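PDB 2EPG: tRNA-splicing ligase RtcB, which probably joins broken RNA ends, sealing a 3'-phosphate or 2',3'-cyclic phosphate to a 5'-hydroxyl with GTP and manganese. Local coordinates for residues V225-A230 and I472-A477; A231-L236 and R375-P380. All blocks are in the same frame, centred on the assembly; numbering follows the deposited sequence.

How the contacts relate
Both contacts use the short helix 228-234. Contact 1 sets its first turn and the residues before it against the start of strand 474-486. Contact 2 sets its last turn against the loop 375-380. Their centres lie 8 Å apart. Val476 of contact 1 reaches Ala231 of contact 2, with Val476 CG1 3.7 Å from Ala231 N, and Val225 CG1 lies 3.7 Å from Ala231 CB. Neither contact includes a predicted GMP-binding residue. The side chain of Ala477 is about 9 Å from that of Ser391, and the side chain of Gln379 about 10 Å from that of His410, the predicted guanylylated histidine.

Contact 1: V225-A230 and I472-A477; sequences VYDEEA and IGKKVA
Tyr226 lays one ring face against the bent side chain of Lys475. The methylene Lys475 CE sits over the face, 3.5 Å from the centroid of the Tyr226 ring, as a CH-pi contact. The ammonium group follows it over the same face, with Lys475 NZ 3.9 Å from the centroid of the Tyr226 ring, a cation-pi contact. The kink at chi3 of Lys475 (64°) carries this end along the ring. At the ring edge lie Val476 C and Ala477 N. The phenol OH is hydrogen-bonded to Glu224.

The backbones meet just beside the ring. Tyr226 N gives a hydrogen bond to Val476 O at 2.8 Å. Asp227 N adds a weak bond to the same oxygen. Val225 and Ala477 form a non-hydrogen-bonded antiparallel pair, where strand 216-225 runs out beside strand 474-486. On its other side, the latter strand has a classic beta bulge: Val476 and Ala477 both face Val393. Asp227 then caps helix 228-234 at the N-cap position. Asp227 OD2 accepts from Ala230 N at 2.8 Å through the anti lone pair.

The apolar side is buried. Ala230 CB rests on both branches of Val476, 3.7 Å from Val476 CG2, and Ala231 also touches this valine. The side toward Glu229 is polar and water-bridged. Asp227 and Lys474 cross at about a right angle, and OD1 meets CD of the lysine before its charge. The salt bridge from Asp227 OD1 to Lys474 NZ is long, 3.8 Å. A water joins the groups instead: it donates to Asp227 OD2 and to OE1 of the exposed Glu229, and accepts from Lys474 NZ.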
loop_
_atom_site.group_PDB
_atom_site.type_symbol
_atom_site.label_atom_id
_atom_site.label_comp_id
_atom_site.label_asym_id
_atom_site.label_seq_id
_atom_site.Cartn_x
_atom_site.Cartn_y
_atom_site.Cartn_z
ATOM N N VAL A 225 15.128 -10.589 -13.546
ATOM C CA VAL A 225 14.877 -9.263 -14.086
ATOM C C VAL A 225 14.107 -9.439 -15.394
ATOM O O VAL A 225 14.572 -10.138 -16.297
ATOM C CB VAL A 225 16.190 -8.500 -14.346
ATOM C CG1 VAL A 225 15.902 -7.232 -15.132
ATOM C CG2 VAL A 225 16.861 -8.158 -13.008
ATOM N N TYR A 226 12.937 -8.810 -15.483
ATOM C CA TYR A 226 12.075 -8.915 -16.657
ATOM C C TYR A 226 12.146 -7.746 -17.624
ATOM O O TYR A 226 11.988 -7.921 -18.832
ATOM C CB TYR A 226 10.619 -9.095 -16.222
ATOM C CG TYR A 226 10.420 -10.216 -15.248
ATOM C CD1 TYR A 226 10.134 -9.953 -13.906
ATOM C CD2 TYR A 226 10.548 -11.542 -15.650
ATOM C CE1 TYR A 226 9.988 -10.980 -12.991
ATOM C CE2 TYR A 226 10.402 -12.579 -14.744
ATOM C CZ TYR A 226 10.125 -12.292 -13.416
ATOM O OH TYR A 226 9.989 -13.311 -12.504
ATOM N N ASP A 227 12.344 -6.543 -17.105
ATOM C CA ASP A 227 12.431 -5.380 -17.973
ATOM C C ASP A 227 13.749 -4.709 -17.676
ATOM O O ASP A 227 13.912 -4.063 -16.645
ATOM C CB ASP A 227 11.295 -4.404 -17.701
ATOM C CG ASP A 227 11.107 -3.417 -18.829
ATOM O OD1 ASP A 227 10.318 -3.719 -19.738
ATOM O OD2 ASP A 227 11.754 -2.352 -18.827
ATOM N N GLU A 228 14.691 -4.864 -18.595
ATOM C CA GLU A 228 16.019 -4.315 -18.430
ATOM C C GLU A 228 16.014 -2.797 -18.318
ATOM O O GLU A 228 16.744 -2.230 -17.505
ATOM C CB GLU A 228 16.901 -4.764 -19.598
ATOM C CG GLU A 228 18.346 -5.004 -19.210
ATOM C CD GLU A 228 18.470 -5.986 -18.050
ATOM O OE1 GLU A 228 18.151 -7.183 -18.249
ATOM O OE2 GLU A 228 18.872 -5.549 -16.941
ATOM N N GLU A 229 15.188 -2.136 -19.121
ATOM C CA GLU A 229 15.133 -0.678 -19.091
ATOM C C GLU A 229 14.581 -0.138 -17.766
ATOM O O GLU A 229 15.140 0.786 -17.192
ATOM C CB GLU A 229 14.276 -0.140 -20.239
ATOM C CG GLU A 229 14.110 1.373 -20.156
ATOM C CD GLU A 229 13.020 1.920 -21.062
ATOM O OE1 GLU A 229 11.873 1.412 -21.015
ATOM O OE2 GLU A 229 13.308 2.877 -21.811
ATOM N N ALA A 230 13.480 -0.708 -17.284
ATOM C CA ALA A 230 12.898 -0.252 -16.025
ATOM C C ALA A 230 13.816 -0.630 -14.862
ATOM O O ALA A 230 13.983 0.139 -13.924
ATOM C CB ALA A 230 11.505 -0.871 -15.831
ATOM N N ILE A 472 -1.969 -3.132 -16.906
ATOM C CA ILE A 472 -1.889 -2.147 -15.828
ATOM C C ILE A 472 -0.758 -2.372 -14.831
ATOM O O ILE A 472 -0.843 -1.942 -13.681
ATOM C CB ILE A 472 -3.227 -2.064 -15.059
ATOM C CG1 ILE A 472 -3.609 -3.428 -14.479
ATOM C CG2 ILE A 472 -4.311 -1.582 -15.992
ATOM C CD1 ILE A 472 -4.803 -3.346 -13.492
ATOM N N GLY A 473 0.304 -3.036 -15.276
ATOM C CA GLY A 473 1.435 -3.291 -14.409
ATOM C C GLY A 473 2.519 -4.092 -15.102
ATOM O O GLY A 473 2.427 -5.319 -15.189
ATOM N N LYS A 474 3.550 -3.404 -15.589
ATOM C CA LYS A 474 4.632 -4.069 -16.283
ATOM C C LYS A 474 5.602 -4.724 -15.294
ATOM O O LYS A 474 6.060 -4.078 -14.348
ATOM C CB LYS A 474 5.391 -3.061 -17.141
ATOM C CG LYS A 474 6.643 -3.642 -17.787
ATOM C CD LYS A 474 7.474 -2.569 -18.476
ATOM C CE LYS A 474 6.800 -2.053 -19.723
ATOM N NZ LYS A 474 7.678 -1.084 -20.446
ATOM N N LYS A 475 5.902 -6.004 -15.513
ATOM C CA LYS A 475 6.835 -6.726 -14.653
ATOM C C LYS A 475 8.240 -6.201 -14.807
ATOM O O LYS A 475 8.723 -6.025 -15.920
ATOM C CB LYS A 475 6.842 -8.215 -14.978
ATOM C CG LYS A 475 5.605 -8.929 -14.501
ATOM C CD LYS A 475 5.592 -10.382 -14.938
ATOM C CE LYS A 475 6.725 -11.164 -14.325
ATOM N NZ LYS A 475 6.670 -12.601 -14.781
ATOM N N VAL A 476 8.898 -5.949 -13.681
ATOM C CA VAL A 476 10.260 -5.454 -13.712
ATOM C C VAL A 476 11.209 -6.451 -13.077
ATOM O O VAL A 476 12.225 -6.802 -13.670
ATOM C CB VAL A 476 10.385 -4.105 -12.989
ATOM C CG1 VAL A 476 11.839 -3.637 -13.033
ATOM C CG2 VAL A 476 9.439 -3.091 -13.638
ATOM N N ALA A 477 10.890 -6.915 -11.871
ATOM C CA ALA A 477 11.766 -7.886 -11.215
ATOM C C ALA A 477 11.056 -8.721 -10.177
ATOM O O ALA A 477 9.933 -8.413 -9.776
ATOM C CB ALA A 477 12.972 -7.172 -10.573
HETATM O O HOH W 1 10.225 -0.265 -19.493
#

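Contact 2: A231-L236 and R375-P380; sequences ALAFGL and RRVGQP
Phe234 pushes its ring into a hollow formed by Val377, Gly378 and Pro380. Its outer end goes in first. Pro380 CG stands over one face of the Phe234 ring, 3.5 Å above the plane and shifted toward the rim, near CZ and CE1. This is a CH-pi contact, with Pro380 CG 3.7 Å from the centroid of the Phe234 ring. The pyrrolidine crosses the ring obliquely, and its CA and CB reach the neighbouring CE2. The carbonyl of Gly378 closes the far end of the hollow. Gly378 O lies in the ring plane, 3.3 Å from Phe234 CZ, and meets the edge.

Val377 makes the opposing bump. Val377 CG2 wedges between Phe234 and Ala233, 3.6 Å from Phe234 CE1 and 3.9 Å from Ala233 CB. The Ala233 methyl also meets CG1, which makes it a small knob against the fork of the valine. With chi1 of -56°, Val377 holds CG2 between its own backbone N and carbonyl carbon, and both branches bear on the helix.

Gly235, the first residue to leave helical angles, has positive phi and closes a Schellman motif, with Leu236 N bonded to Ala231 O and Gly235 N to Leu232 O. Gly378 has backbone angles that would jam a side chain against the carbonyl O of Val377. Tyr374 meets the Phe234 ring edge-to-face, and Val393, Ala395 and Val476 line it from the neighbouring strands. With an alanine here in place of Phe234, Pro380 and Val377 would lose the ring they pack on, and a gap would probably open at the Gly378 carbonyl. Behind the hollow, Gln379 NE2 hydrogen-bonds to Pro380 O at 3.1 Å and also to Arg361 O.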
loop_
_atom_site.group_PDB
_atom_site.type_symbol
_atom_site.label_atom_id
_atom_site.label_comp_id
_atom_site.label_asym_id
_atom_site.label_seq_id
_atom_site.Cartn_x
_atom_site.Cartn_y
_atom_site.Cartn_z
ATOM N N ALA A 231 14.423 -1.806 -14.930
ATOM C CA ALA A 231 15.297 -2.241 -13.852
ATOM C C ALA A 231 16.467 -1.283 -13.715
ATOM O O ALA A 231 16.807 -0.879 -12.607
ATOM C CB ALA A 231 15.795 -3.680 -14.099
ATOM N N LEU A 232 17.069 -0.910 -14.845
ATOM C CA LEU A 232 18.183 0.033 -14.844
ATOM C C LEU A 232 17.736 1.350 -14.225
ATOM O O LEU A 232 18.419 1.909 -13.365
ATOM C CB LEU A 232 18.664 0.314 -16.273
ATOM C CG LEU A 232 19.728 1.417 -16.347
ATOM C CD1 LEU A 232 21.034 0.883 -15.743
ATOM C CD2 LEU A 232 19.946 1.866 -17.796
ATOM N N ALA A 233 16.589 1.849 -14.680
ATOM C CA ALA A 233 16.052 3.091 -14.163
ATOM C C ALA A 233 15.767 3.008 -12.661
ATOM O O ALA A 233 15.990 3.976 -11.948
ATOM C CB ALA A 233 14.774 3.469 -14.924
ATOM N N PHE A 234 15.278 1.863 -12.181
ATOM C CA PHE A 234 14.971 1.693 -10.750
ATOM C C PHE A 234 16.211 1.301 -9.951
ATOM O O PHE A 234 16.141 1.171 -8.728
ATOM C CB PHE A 234 13.917 0.589 -10.507
ATOM C CG PHE A 234 12.524 0.937 -10.961
ATOM C CD1 PHE A 234 12.203 2.227 -11.393
ATOM C CD2 PHE A 234 11.530 -0.044 -10.975
ATOM C CE1 PHE A 234 10.924 2.538 -11.845
ATOM C CE2 PHE A 234 10.243 0.249 -11.424
ATOM C CZ PHE A 234 9.933 1.544 -11.862
ATOM N N GLY A 235 17.328 1.076 -10.639
ATOM C CA GLY A 235 18.546 0.692 -9.945
ATOM C C GLY A 235 18.504 -0.735 -9.418
ATOM O O GLY A 235 19.002 -1.013 -8.323
ATOM N N LEU A 236 17.893 -1.636 -10.182
ATOM C CA LEU A 236 17.793 -3.040 -9.795
ATOM C C LEU A 236 18.677 -3.923 -10.684
ATOM O O LEU A 236 18.830 -3.653 -11.872
ATOM C CB LEU A 236 16.340 -3.518 -9.926
ATOM C CG LEU A 236 15.339 -3.108 -8.847
ATOM C CD1 LEU A 236 13.914 -3.521 -9.254
ATOM C CD2 LEU A 236 15.746 -3.783 -7.519
ATOM N N ARG A 375 10.542 8.657 -14.242
ATOM C CA ARG A 375 9.508 9.207 -15.090
ATOM C C ARG A 375 9.380 8.599 -16.481
ATOM O O ARG A 375 8.272 8.482 -17.003
ATOM C CB ARG A 375 9.657 10.735 -15.162
ATOM C CG ARG A 375 8.407 11.451 -15.694
ATOM C CD ARG A 375 8.444 12.949 -15.412
ATOM N NE ARG A 375 8.560 13.230 -13.978
ATOM C CZ ARG A 375 9.085 14.343 -13.463
ATOM N NH1 ARG A 375 9.147 14.504 -12.147
ATOM N NH2 ARG A 375 9.557 15.295 -14.257
ATOM N N ARG A 376 10.496 8.191 -17.075
ATOM C CA ARG A 376 10.435 7.589 -18.399
ATOM C C ARG A 376 9.837 6.193 -18.387
ATOM O O ARG A 376 9.227 5.779 -19.363
ATOM C CB ARG A 376 11.833 7.507 -19.037
ATOM C CG ARG A 376 12.439 8.851 -19.384
ATOM C CD ARG A 376 13.876 8.721 -19.876
ATOM N NE ARG A 376 14.494 10.040 -20.009
ATOM C CZ ARG A 376 15.795 10.255 -20.194
ATOM N NH1 ARG A 376 16.254 11.502 -20.303
ATOM N NH2 ARG A 376 16.640 9.231 -20.268
ATOM N N VAL A 377 10.002 5.459 -17.294
ATOM C CA VAL A 377 9.497 4.091 -17.260
ATOM C C VAL A 377 8.246 3.857 -16.430
ATOM O O VAL A 377 7.626 2.806 -16.545
ATOM C CB VAL A 377 10.588 3.109 -16.765
ATOM C CG1 VAL A 377 11.822 3.227 -17.633
ATOM C CG2 VAL A 377 10.917 3.394 -15.304
ATOM N N GLY A 378 7.870 4.832 -15.609
ATOM C CA GLY A 378 6.692 4.673 -14.772
ATOM C C GLY A 378 7.019 4.484 -13.289
ATOM O O GLY A 378 8.144 4.151 -12.923
ATOM N N GLN A 379 6.022 4.683 -12.438
ATOM C CA GLN A 379 6.179 4.554 -10.995
ATOM C C GLN A 379 6.406 3.108 -10.573
ATOM O O GLN A 379 5.784 2.195 -11.101
ATOM C CB GLN A 379 4.903 5.052 -10.302
ATOM C CG GLN A 379 4.919 4.978 -8.755
ATOM C CD GLN A 379 3.521 4.900 -8.205
ATOM O OE1 GLN A 379 2.744 5.856 -8.291
ATOM N NE2 GLN A 379 3.174 3.747 -7.668
ATOM N N PRO A 380 7.306 2.879 -9.606
ATOM C CA PRO A 380 7.527 1.498 -9.165
ATOM C C PRO A 380 6.253 1.027 -8.432
ATOM O O PRO A 380 5.573 1.819 -7.770
ATOM C CB PRO A 380 8.709 1.617 -8.187
ATOM C CG PRO A 380 9.431 2.871 -8.634
ATOM C CD PRO A 380 8.297 3.802 -9.016
#